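Long-range contacts in pyridine nucleotide-disulphide oxidoreductase dimerisation region (Escherichia coli BL21, PDB 6KYY), which is an FAD-dependent oxidoreductase of the pyridine nucleotide-disulfide family, induced by hypochlorous acid and probably involved in resistance to reactive chlorine stress: residues I143-V152 and V229-V239; T393-L401 and V413-Y423. All coordinates share one frame; numbering follows the deposited sequence.

Contacts 1 and 2 lie on opposite sides of the chain's centre, their centres about 47 Å apart and their nearest atoms about 29 Å apart, and they share no strand or helix. Both are partly buried. Contact 1 lays a loop along an outermost strand of a small antiparallel sheet, within the range of the oxidoreductase family; branched aliphatic side chains fill its inner part, and prolines with a histidine form its exposed edge. Contact 2, in the dimerisation region, packs a helix on an inner strand of a five-stranded sheet, with methionines and valines at its centre. In each, one backbone hydrogen bond joins the two segments.

Contact 1: residues I143-V152 and V229-V239; sequences IPGITTTPGV and VERISHHENQV
Ile-232 reaches from strand 231-234 toward the loop 143-152. Its CD1 lies 3.9 Å from CD1 of Ile-146, while its other branch, CG2, meets Val-152 CG2 at 3.8 Å, the two side chains crossing at about a right angle. Beside Val-152, Val-239 CG2 lies against CA of Gly-151. Ile-143 packs one step further along: with its CG2 anti to the backbone N, that methyl is laid over the peptide between Glu-230 and Arg-231, 3.6 Å from Glu-230 C, and also touches Val-229 CG1. Next to it the backbones are joined by a hydrogen bond from Ile-232 N to Pro-144 O, 3.2 Å long and with an N-H...O angle of 156°. The acceptor belongs to a type II beta turn, Ile-143 to Ile-146, with Gly-145 at positive phi. Glu-230 and Arg-231 both face His-242 in a classic beta bulge, at the start of an outermost strand of a three-stranded antiparallel sheet. The loop leads into strand 152-153 of the five-stranded parallel sheet, whose Rossmann-type GxGxxG turn (Gly-172, Gly-174, Gly-177) is consistent with the NAD(P)H-binding domain of this family; the contact lies where the two sheets meet. Leu-253 and Ile-255 of strand 252-255 close the inner side against Val-152. Toward solvent the buried aliphatics give way to the exposed side chains of Pro-150 and His-234. Pro-150 sets its CD over one face of the His-234 ring, a CH-pi contact 3.8 Å from the centroid. His-234 holds CG between its backbone N and carbonyl carbon (chi1 77°), which turns the ring toward the proline, and Thr-149 CG2 comes 3.5 Å from His-234 CB.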
loop_
_atom_site.group_PDB
_atom_site.type_symbol
_atom_site.label_atom_id
_atom_site.label_comp_id
_atom_site.label_asym_id
_atom_site.label_seq_id
_atom_site.Cartn_x
_atom_site.Cartn_y
_atom_site.Cartn_z
ATOM N N ILE B 143 -12.531 28.898 25.569
ATOM C CA ILE B 143 -12.553 28.322 26.911
ATOM C C ILE B 143 -11.568 29.100 27.772
ATOM O O ILE B 143 -10.404 29.243 27.382
ATOM C CB ILE B 143 -12.201 26.823 26.897
ATOM C CG1 ILE B 143 -13.044 26.090 25.851
ATOM C CG2 ILE B 143 -12.412 26.212 28.272
ATOM C CD1 ILE B 143 -12.495 24.734 25.462
ATOM N N PRO B 144 -11.983 29.617 28.928
ATOM C CA PRO B 144 -11.077 30.447 29.734
ATOM C C PRO B 144 -9.851 29.673 30.194
ATOM O O PRO B 144 -9.931 28.495 30.552
ATOM C CB PRO B 144 -11.947 30.876 30.924
ATOM C CG PRO B 144 -13.357 30.674 30.477
ATOM C CD PRO B 144 -13.335 29.537 29.505
ATOM N N GLY B 145 -8.707 30.351 30.177
ATOM C CA GLY B 145 -7.473 29.753 30.642
ATOM C C GLY B 145 -6.810 28.800 29.676
ATOM O O GLY B 145 -6.037 27.942 30.108
ATOM N N ILE B 146 -7.087 28.919 28.379
ATOM C CA ILE B 146 -6.456 28.041 27.401
ATOM C C ILE B 146 -5.170 28.647 26.842
ATOM O O ILE B 146 -4.226 27.914 26.528
ATOM C CB ILE B 146 -7.448 27.700 26.274
ATOM C CG1 ILE B 146 -6.854 26.655 25.326
ATOM C CG2 ILE B 146 -7.858 28.950 25.506
ATOM C CD1 ILE B 146 -7.893 25.877 24.551
ATOM N N THR B 147 -5.102 29.975 26.728
ATOM C CA THR B 147 -3.915 30.629 26.190
ATOM C C THR B 147 -2.781 30.679 27.207
ATOM O O THR B 147 -1.607 30.593 26.828
ATOM C CB THR B 147 -4.271 32.044 25.719
ATOM O OG1 THR B 147 -5.226 31.966 24.652
ATOM C CG2 THR B 147 -3.037 32.790 25.227
ATOM N N THR B 148 -3.107 30.789 28.494
ATOM C CA THR B 148 -2.099 31.014 29.524
ATOM C C THR B 148 -1.596 29.732 30.175
ATOM O O THR B 148 -0.468 29.710 30.680
ATOM C CB THR B 148 -2.660 31.936 30.610
ATOM O OG1 THR B 148 -3.310 31.150 31.617
ATOM C CG2 THR B 148 -3.665 32.915 30.014
ATOM N N THR B 149 -2.395 28.674 30.178
ATOM C CA THR B 149 -2.037 27.461 30.910
ATOM C C THR B 149 -0.897 26.731 30.200
ATOM O O THR B 149 -0.994 26.463 28.998
ATOM C CB THR B 149 -3.261 26.559 31.050
ATOM O OG1 THR B 149 -4.359 27.325 31.567
ATOM C CG2 THR B 149 -2.983 25.411 31.994
ATOM N N PRO B 150 0.187 26.388 30.906
ATOM C CA PRO B 150 1.400 25.926 30.206
ATOM C C PRO B 150 1.283 24.547 29.579
ATOM O O PRO B 150 1.879 24.317 28.520
ATOM C CB PRO B 150 2.468 25.948 31.309
ATOM C CG PRO B 150 1.703 25.816 32.584
ATOM C CD PRO B 150 0.406 26.539 32.355
ATOM N N GLY B 151 0.552 23.619 30.192
ATOM C CA GLY B 151 0.519 22.261 29.687
ATOM C C GLY B 151 -0.329 22.017 28.459
ATOM O O GLY B 151 -0.425 20.872 28.007
ATOM N N VAL B 152 -0.945 23.053 27.898
ATOM C CA VAL B 152 -1.816 22.925 26.736
ATOM C C VAL B 152 -0.993 23.127 25.472
ATOM O O VAL B 152 -0.098 23.979 25.428
ATOM C CB VAL B 152 -2.979 23.933 26.820
ATOM C CG1 VAL B 152 -3.949 23.738 25.667
ATOM C CG2 VAL B 152 -3.696 23.802 28.158
ATOM N N VAL B 229 -16.404 21.664 27.701
ATOM C CA VAL B 229 -15.333 22.044 28.615
ATOM C C VAL B 229 -15.425 23.539 28.884
ATOM O O VAL B 229 -15.560 24.344 27.954
ATOM C CB VAL B 229 -13.963 21.660 28.034
ATOM C CG1 VAL B 229 -12.844 22.364 28.786
ATOM C CG2 VAL B 229 -13.777 20.150 28.081
ATOM N N GLU B 230 -15.352 23.920 30.161
ATOM C CA GLU B 230 -15.619 25.291 30.566
ATOM C C GLU B 230 -14.440 26.009 31.209
ATOM O O GLU B 230 -14.498 27.235 31.345
ATOM C CB GLU B 230 -16.818 25.332 31.525
ATOM C CG GLU B 230 -18.081 24.719 30.935
ATOM C CD GLU B 230 -19.148 24.447 31.975
ATOM O OE1 GLU B 230 -18.792 24.091 33.117
ATOM O OE2 GLU B 230 -20.346 24.586 31.645
ATOM N N ARG B 231 -13.383 25.301 31.606
ATOM C CA ARG B 231 -12.200 25.967 32.137
ATOM C C ARG B 231 -11.018 25.008 32.113
ATOM O O ARG B 231 -11.175 23.798 32.300
ATOM C CB ARG B 231 -12.424 26.485 33.562
ATOM C CG ARG B 231 -11.365 27.478 34.029
ATOM C CD ARG B 231 -11.602 27.952 35.457
ATOM N NE ARG B 231 -12.188 26.917 36.305
ATOM C CZ ARG B 231 -13.471 26.870 36.649
ATOM N NH1 ARG B 231 -14.309 27.800 36.210
ATOM N NH2 ARG B 231 -13.919 25.891 37.423
ATOM N N ILE B 232 -9.834 25.572 31.886
ATOM C CA ILE B 232 -8.580 24.830 31.828
ATOM C C ILE B 232 -7.618 25.452 32.832
ATOM O O ILE B 232 -7.388 26.666 32.806
ATOM C CB ILE B 232 -7.983 24.849 30.408
ATOM C CG1 ILE B 232 -9.049 24.450 29.383
ATOM C CG2 ILE B 232 -6.769 23.937 30.326
ATOM C CD1 ILE B 232 -8.512 24.219 27.991
ATOM N N SER B 233 -7.058 24.623 33.712
ATOM C CA SER B 233 -6.231 25.103 34.809
ATOM C C SER B 233 -4.937 24.307 34.895
ATOM O O SER B 233 -4.885 23.130 34.529
ATOM C CB SER B 233 -6.974 25.006 36.152
ATOM O OG SER B 233 -8.355 25.285 35.997
ATOM N N HIS B 234 -3.886 24.969 35.384
ATOM C CA HIS B 234 -2.654 24.309 35.805
ATOM C C HIS B 234 -2.551 24.481 37.318
ATOM O O HIS B 234 -2.338 25.592 37.816
ATOM C CB HIS B 234 -1.428 24.854 35.065
ATOM C CG HIS B 234 -0.939 26.183 35.557
ATOM N ND1 HIS B 234 -1.722 27.319 35.541
ATOM C CD2 HIS B 234 0.254 26.558 36.075
ATOM C CE1 HIS B 234 -1.031 28.334 36.030
ATOM N NE2 HIS B 234 0.172 27.899 36.360
ATOM N N HIS B 235 -2.748 23.390 38.051
ATOM C CA HIS B 235 -2.754 23.477 39.504
ATOM C C HIS B 235 -1.429 22.990 40.078
ATOM O O HIS B 235 -0.688 23.775 40.677
ATOM C CB HIS B 235 -3.934 22.691 40.081
ATOM C CG HIS B 235 -5.234 23.436 40.033
ATOM N ND1 HIS B 235 -5.303 24.809 39.947
ATOM C CD2 HIS B 235 -6.516 22.996 40.058
ATOM C CE1 HIS B 235 -6.569 25.185 39.921
ATOM N NE2 HIS B 235 -7.326 24.104 39.987
ATOM N N GLU B 236 -1.109 21.702 39.891
ATOM C CA GLU B 236 0.161 21.185 40.407
ATOM C C GLU B 236 0.674 20.104 39.446
ATOM O O GLU B 236 0.503 18.902 39.662
ATOM C CB GLU B 236 0.031 20.655 41.837
ATOM C CG GLU B 236 -1.182 19.772 42.095
ATOM C CD GLU B 236 -2.469 20.559 42.216
ATOM O OE1 GLU B 236 -2.400 21.798 42.361
ATOM O OE2 GLU B 236 -3.551 19.937 42.167
ATOM N N ASN B 237 1.308 20.561 38.366
ATOM C CA ASN B 237 2.093 19.799 37.391
ATOM C C ASN B 237 1.255 18.991 36.402
ATOM O O ASN B 237 1.840 18.304 35.557
ATOM C CB ASN B 237 3.098 18.844 38.056
ATOM C CG ASN B 237 4.375 18.693 37.254
ATOM O OD1 ASN B 237 5.272 19.533 37.328
ATOM N ND2 ASN B 237 4.460 17.622 36.474
ATOM N N GLN B 238 -0.073 19.041 36.462
ATOM C CA GLN B 238 -0.905 18.342 35.494
ATOM C C GLN B 238 -2.083 19.225 35.115
ATOM O O GLN B 238 -2.691 19.864 35.978
ATOM C CB GLN B 238 -1.399 16.994 36.039
ATOM C CG GLN B 238 -0.372 15.873 35.930
ATOM C CD GLN B 238 -0.991 14.493 36.029
ATOM O OE1 GLN B 238 -2.122 14.337 36.488
ATOM N NE2 GLN B 238 -0.248 13.478 35.598
ATOM N N VAL B 239 -2.396 19.262 33.819
ATOM C CA VAL B 239 -3.475 20.110 33.326
ATOM C C VAL B 239 -4.809 19.582 33.829
ATOM O O VAL B 239 -5.087 18.378 33.752
ATOM C CB VAL B 239 -3.451 20.172 31.792
ATOM C CG1 VAL B 239 -4.443 21.211 31.286
ATOM C CG2 VAL B 239 -2.053 20.476 31.298
#

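Contact 2: residues T393-L401 and V413-Y423; sequences TQRMLGASL and VKMVMDAGLPY
Met-396 CE sits among three side chains of helix 413-418, touching Val-413 CG1, Val-416 CG2 and, at 3.5 Å, Met-417 CG. The chain of Met-396 is extended as far as its sulfur and then bends at chi3, which turns the methyl in among these three side chains. Farther back, Met-396 CG and SD lie against CA and CB of Tyr-423, so the residue fills the angle between the helix and the segment that follows it. Val-413 carries the patch along the strand: its CG1 also meets Ala-399 CB, and its CG2 faces Leu-401 CD1. Met-417 crosses Met-396 at about a right angle and brings its SD to 3.4 Å from Met-396 O.

Past the helix the chain turns at Gly-420 in a Schellman motif, and Pro-422 comes back alongside Arg-395. Here the contact becomes polar. Tyr-423 N gives a hydrogen bond to Gln-394 O, 2.9 Å long with an N-H...O angle of 158°. The Gln-394 amide meets the edge of the Tyr-423 ring, NE2 lying 3.4 Å from CE2, with the two planes 67° apart. Thr-393 OG1 accepts from Arg-395 N, an ST turn leading into the strand.

Strand and helix run nearly antiparallel, 159° apart, with axes 9.1 Å from each other. A helix packed on an antiparallel sheet belongs to the C-terminal dimerisation domain of this family. Strand 396-402 lies between 345-349 and 384-390; Val-348 of the former touches Val-413 and Met-417. Helix 424-428 covers Met-396 and Val-416, and Val-416 reaches the dimer interface, packing on Met-415 of the second subunit.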
loop_
_atom_site.group_PDB
_atom_site.type_symbol
_atom_site.label_atom_id
_atom_site.label_comp_id
_atom_site.label_asym_id
_atom_site.label_seq_id
_atom_site.Cartn_x
_atom_site.Cartn_y
_atom_site.Cartn_z
ATOM N N THR B 393 -27.299 -0.156 -11.607
ATOM C CA THR B 393 -26.198 0.187 -12.496
ATOM C C THR B 393 -24.965 -0.689 -12.324
ATOM O O THR B 393 -24.050 -0.599 -13.152
ATOM C CB THR B 393 -25.788 1.654 -12.289
ATOM O OG1 THR B 393 -25.174 1.803 -11.004
ATOM C CG2 THR B 393 -27.003 2.565 -12.373
ATOM N N GLN B 394 -24.911 -1.521 -11.283
ATOM C CA GLN B 394 -23.758 -2.341 -10.911
ATOM C C GLN B 394 -22.555 -1.507 -10.484
ATOM O O GLN B 394 -21.468 -2.062 -10.286
ATOM C CB GLN B 394 -23.340 -3.298 -12.035
ATOM C CG GLN B 394 -24.321 -4.432 -12.293
ATOM C CD GLN B 394 -23.716 -5.800 -12.037
ATOM O OE1 GLN B 394 -22.709 -6.171 -12.640
ATOM N NE2 GLN B 394 -24.332 -6.560 -11.138
ATOM N N ARG B 395 -22.717 -0.196 -10.330
ATOM C CA ARG B 395 -21.625 0.669 -9.911
ATOM C C ARG B 395 -21.478 0.654 -8.391
ATOM O O ARG B 395 -22.355 0.191 -7.654
ATOM C CB ARG B 395 -21.853 2.099 -10.403
ATOM C CG ARG B 395 -21.579 2.310 -11.882
ATOM C CD ARG B 395 -21.492 3.790 -12.222
ATOM N NE ARG B 395 -22.702 4.279 -12.875
ATOM C CZ ARG B 395 -23.732 4.826 -12.234
ATOM N NH1 ARG B 395 -23.701 4.956 -10.914
ATOM N NH2 ARG B 395 -24.792 5.243 -12.912
ATOM N N MET B 396 -20.348 1.172 -7.922
ATOM C CA MET B 396 -20.070 1.288 -6.497
ATOM C C MET B 396 -20.272 2.734 -6.061
ATOM O O MET B 396 -19.793 3.660 -6.723
ATOM C CB MET B 396 -18.648 0.826 -6.178
ATOM C CG MET B 396 -18.359 -0.601 -6.616
ATOM S SD MET B 396 -16.616 -1.057 -6.550
ATOM C CE MET B 396 -15.837 0.548 -6.587
ATOM N N LEU B 397 -20.984 2.922 -4.950
ATOM C CA LEU B 397 -21.293 4.256 -4.455
ATOM C C LEU B 397 -20.339 4.732 -3.369
ATOM O O LEU B 397 -20.195 5.945 -3.182
ATOM C CB LEU B 397 -22.728 4.303 -3.920
ATOM C CG LEU B 397 -23.804 3.824 -4.895
ATOM C CD1 LEU B 397 -25.125 3.599 -4.176
ATOM C CD2 LEU B 397 -23.971 4.812 -6.038
ATOM N N GLY B 398 -19.693 3.820 -2.660
ATOM C CA GLY B 398 -18.769 4.211 -1.617
ATOM C C GLY B 398 -18.095 2.991 -1.030
ATOM O O GLY B 398 -18.521 1.852 -1.247
ATOM N N ALA B 399 -17.028 3.254 -0.279
ATOM C CA ALA B 399 -16.266 2.193 0.361
ATOM C C ALA B 399 -15.740 2.690 1.700
ATOM O O ALA B 399 -15.516 3.888 1.886
ATOM C CB ALA B 399 -15.105 1.716 -0.520
ATOM N N SER B 400 -15.553 1.756 2.631
ATOM C CA SER B 400 -14.968 2.030 3.942
ATOM C C SER B 400 -13.875 0.987 4.165
ATOM O O SER B 400 -14.168 -0.171 4.470
ATOM C CB SER B 400 -16.018 1.973 5.043
ATOM O OG SER B 400 -16.901 3.076 4.962
ATOM N N LEU B 401 -12.623 1.390 3.993
ATOM C CA LEU B 401 -11.486 0.482 4.087
ATOM C C LEU B 401 -10.752 0.768 5.393
ATOM O O LEU B 401 -9.922 1.677 5.464
ATOM C CB LEU B 401 -10.580 0.639 2.870
ATOM C CG LEU B 401 -11.280 0.330 1.542
ATOM C CD1 LEU B 401 -10.284 0.251 0.400
ATOM C CD2 LEU B 401 -12.083 -0.959 1.637
ATOM N N VAL B 413 -10.020 1.643 -5.471
ATOM C CA VAL B 413 -11.473 1.766 -5.480
ATOM C C VAL B 413 -11.897 3.067 -6.149
ATOM O O VAL B 413 -12.855 3.096 -6.930
ATOM C CB VAL B 413 -12.022 1.660 -4.046
ATOM C CG1 VAL B 413 -13.531 1.840 -4.036
ATOM C CG2 VAL B 413 -11.633 0.326 -3.426
ATOM N N LYS B 414 -11.189 4.161 -5.857
ATOM C CA LYS B 414 -11.502 5.439 -6.489
ATOM C C LYS B 414 -11.289 5.386 -7.994
ATOM O O LYS B 414 -11.951 6.114 -8.743
ATOM C CB LYS B 414 -10.649 6.546 -5.869
ATOM C CG LYS B 414 -11.022 7.948 -6.316
ATOM C CD LYS B 414 -9.839 8.655 -6.951
ATOM C CE LYS B 414 -10.031 10.158 -6.922
ATOM N NZ LYS B 414 -11.404 10.535 -7.354
ATOM N N MET B 415 -10.379 4.525 -8.452
ATOM C CA MET B 415 -10.080 4.422 -9.876
ATOM C C MET B 415 -11.320 4.040 -10.677
ATOM O O MET B 415 -11.765 4.786 -11.556
ATOM C CB MET B 415 -8.962 3.404 -10.092
ATOM C CG MET B 415 -7.568 3.989 -10.091
ATOM S SD MET B 415 -7.154 4.759 -11.664
ATOM C CE MET B 415 -6.091 6.083 -11.102
ATOM N N VAL B 416 -11.898 2.872 -10.383
ATOM C CA VAL B 416 -13.022 2.385 -11.172
ATOM C C VAL B 416 -14.296 3.178 -10.907
ATOM O O VAL B 416 -15.209 3.169 -11.741
ATOM C CB VAL B 416 -13.251 0.883 -10.920
ATOM C CG1 VAL B 416 -11.939 0.128 -10.996
ATOM C CG2 VAL B 416 -13.910 0.659 -9.575
ATOM N N MET B 417 -14.389 3.871 -9.769
ATOM C CA MET B 417 -15.555 4.716 -9.526
ATOM C C MET B 417 -15.524 5.953 -10.414
ATOM O O MET B 417 -16.567 6.390 -10.917
ATOM C CB MET B 417 -15.627 5.109 -8.050
ATOM C CG MET B 417 -16.143 3.996 -7.154
ATOM S SD MET B 417 -16.723 4.509 -5.523
ATOM C CE MET B 417 -16.327 6.251 -5.533
ATOM N N ASP B 418 -14.338 6.529 -10.623
ATOM C CA ASP B 418 -14.217 7.663 -11.532
ATOM C C ASP B 418 -14.482 7.245 -12.973
ATOM O O ASP B 418 -15.129 7.978 -13.730
ATOM C CB ASP B 418 -12.831 8.293 -11.404
ATOM C CG ASP B 418 -12.683 9.130 -10.148
ATOM O OD1 ASP B 418 -11.533 9.442 -9.772
ATOM O OD2 ASP B 418 -13.717 9.477 -9.537
ATOM N N ALA B 419 -13.996 6.069 -13.368
ATOM C CA ALA B 419 -14.171 5.571 -14.726
ATOM C C ALA B 419 -15.536 4.937 -14.962
ATOM O O ALA B 419 -15.782 4.430 -16.061
ATOM C CB ALA B 419 -13.070 4.560 -15.061
ATOM N N GLY B 420 -16.421 4.944 -13.967
ATOM C CA GLY B 420 -17.758 4.412 -14.147
ATOM C C GLY B 420 -17.831 2.923 -14.394
ATOM O O GLY B 420 -18.813 2.450 -14.970
ATOM N N LEU B 421 -16.818 2.170 -13.978
ATOM C CA LEU B 421 -16.819 0.728 -14.162
ATOM C C LEU B 421 -17.593 0.048 -13.032
ATOM O O LEU B 421 -17.690 0.587 -11.926
ATOM C CB LEU B 421 -15.387 0.203 -14.209
ATOM C CG LEU B 421 -14.444 0.949 -15.158
ATOM C CD1 LEU B 421 -13.020 0.434 -15.019
ATOM C CD2 LEU B 421 -14.922 0.838 -16.599
ATOM N N PRO B 422 -18.162 -1.128 -13.282
ATOM C CA PRO B 422 -18.945 -1.807 -12.246
ATOM C C PRO B 422 -18.050 -2.447 -11.191
ATOM O O PRO B 422 -16.823 -2.467 -11.295
ATOM C CB PRO B 422 -19.738 -2.871 -13.014
ATOM C CG PRO B 422 -19.075 -3.009 -14.337
ATOM C CD PRO B 422 -18.101 -1.892 -14.542
ATOM N N TYR B 423 -18.704 -2.974 -10.151
ATOM C CA TYR B 423 -17.985 -3.675 -9.092
ATOM C C TYR B 423 -17.337 -4.958 -9.588
ATOM O O TYR B 423 -16.416 -5.464 -8.936
ATOM C CB TYR B 423 -18.932 -3.991 -7.930
ATOM C CG TYR B 423 -19.724 -5.268 -8.119
ATOM C CD1 TYR B 423 -19.280 -6.474 -7.587
ATOM C CD2 TYR B 423 -20.917 -5.267 -8.831
ATOM C CE1 TYR B 423 -19.997 -7.640 -7.765
ATOM C CE2 TYR B 423 -21.643 -6.430 -9.009
ATOM C CZ TYR B 423 -21.179 -7.612 -8.472
ATOM O OH TYR B 423 -21.898 -8.772 -8.646
#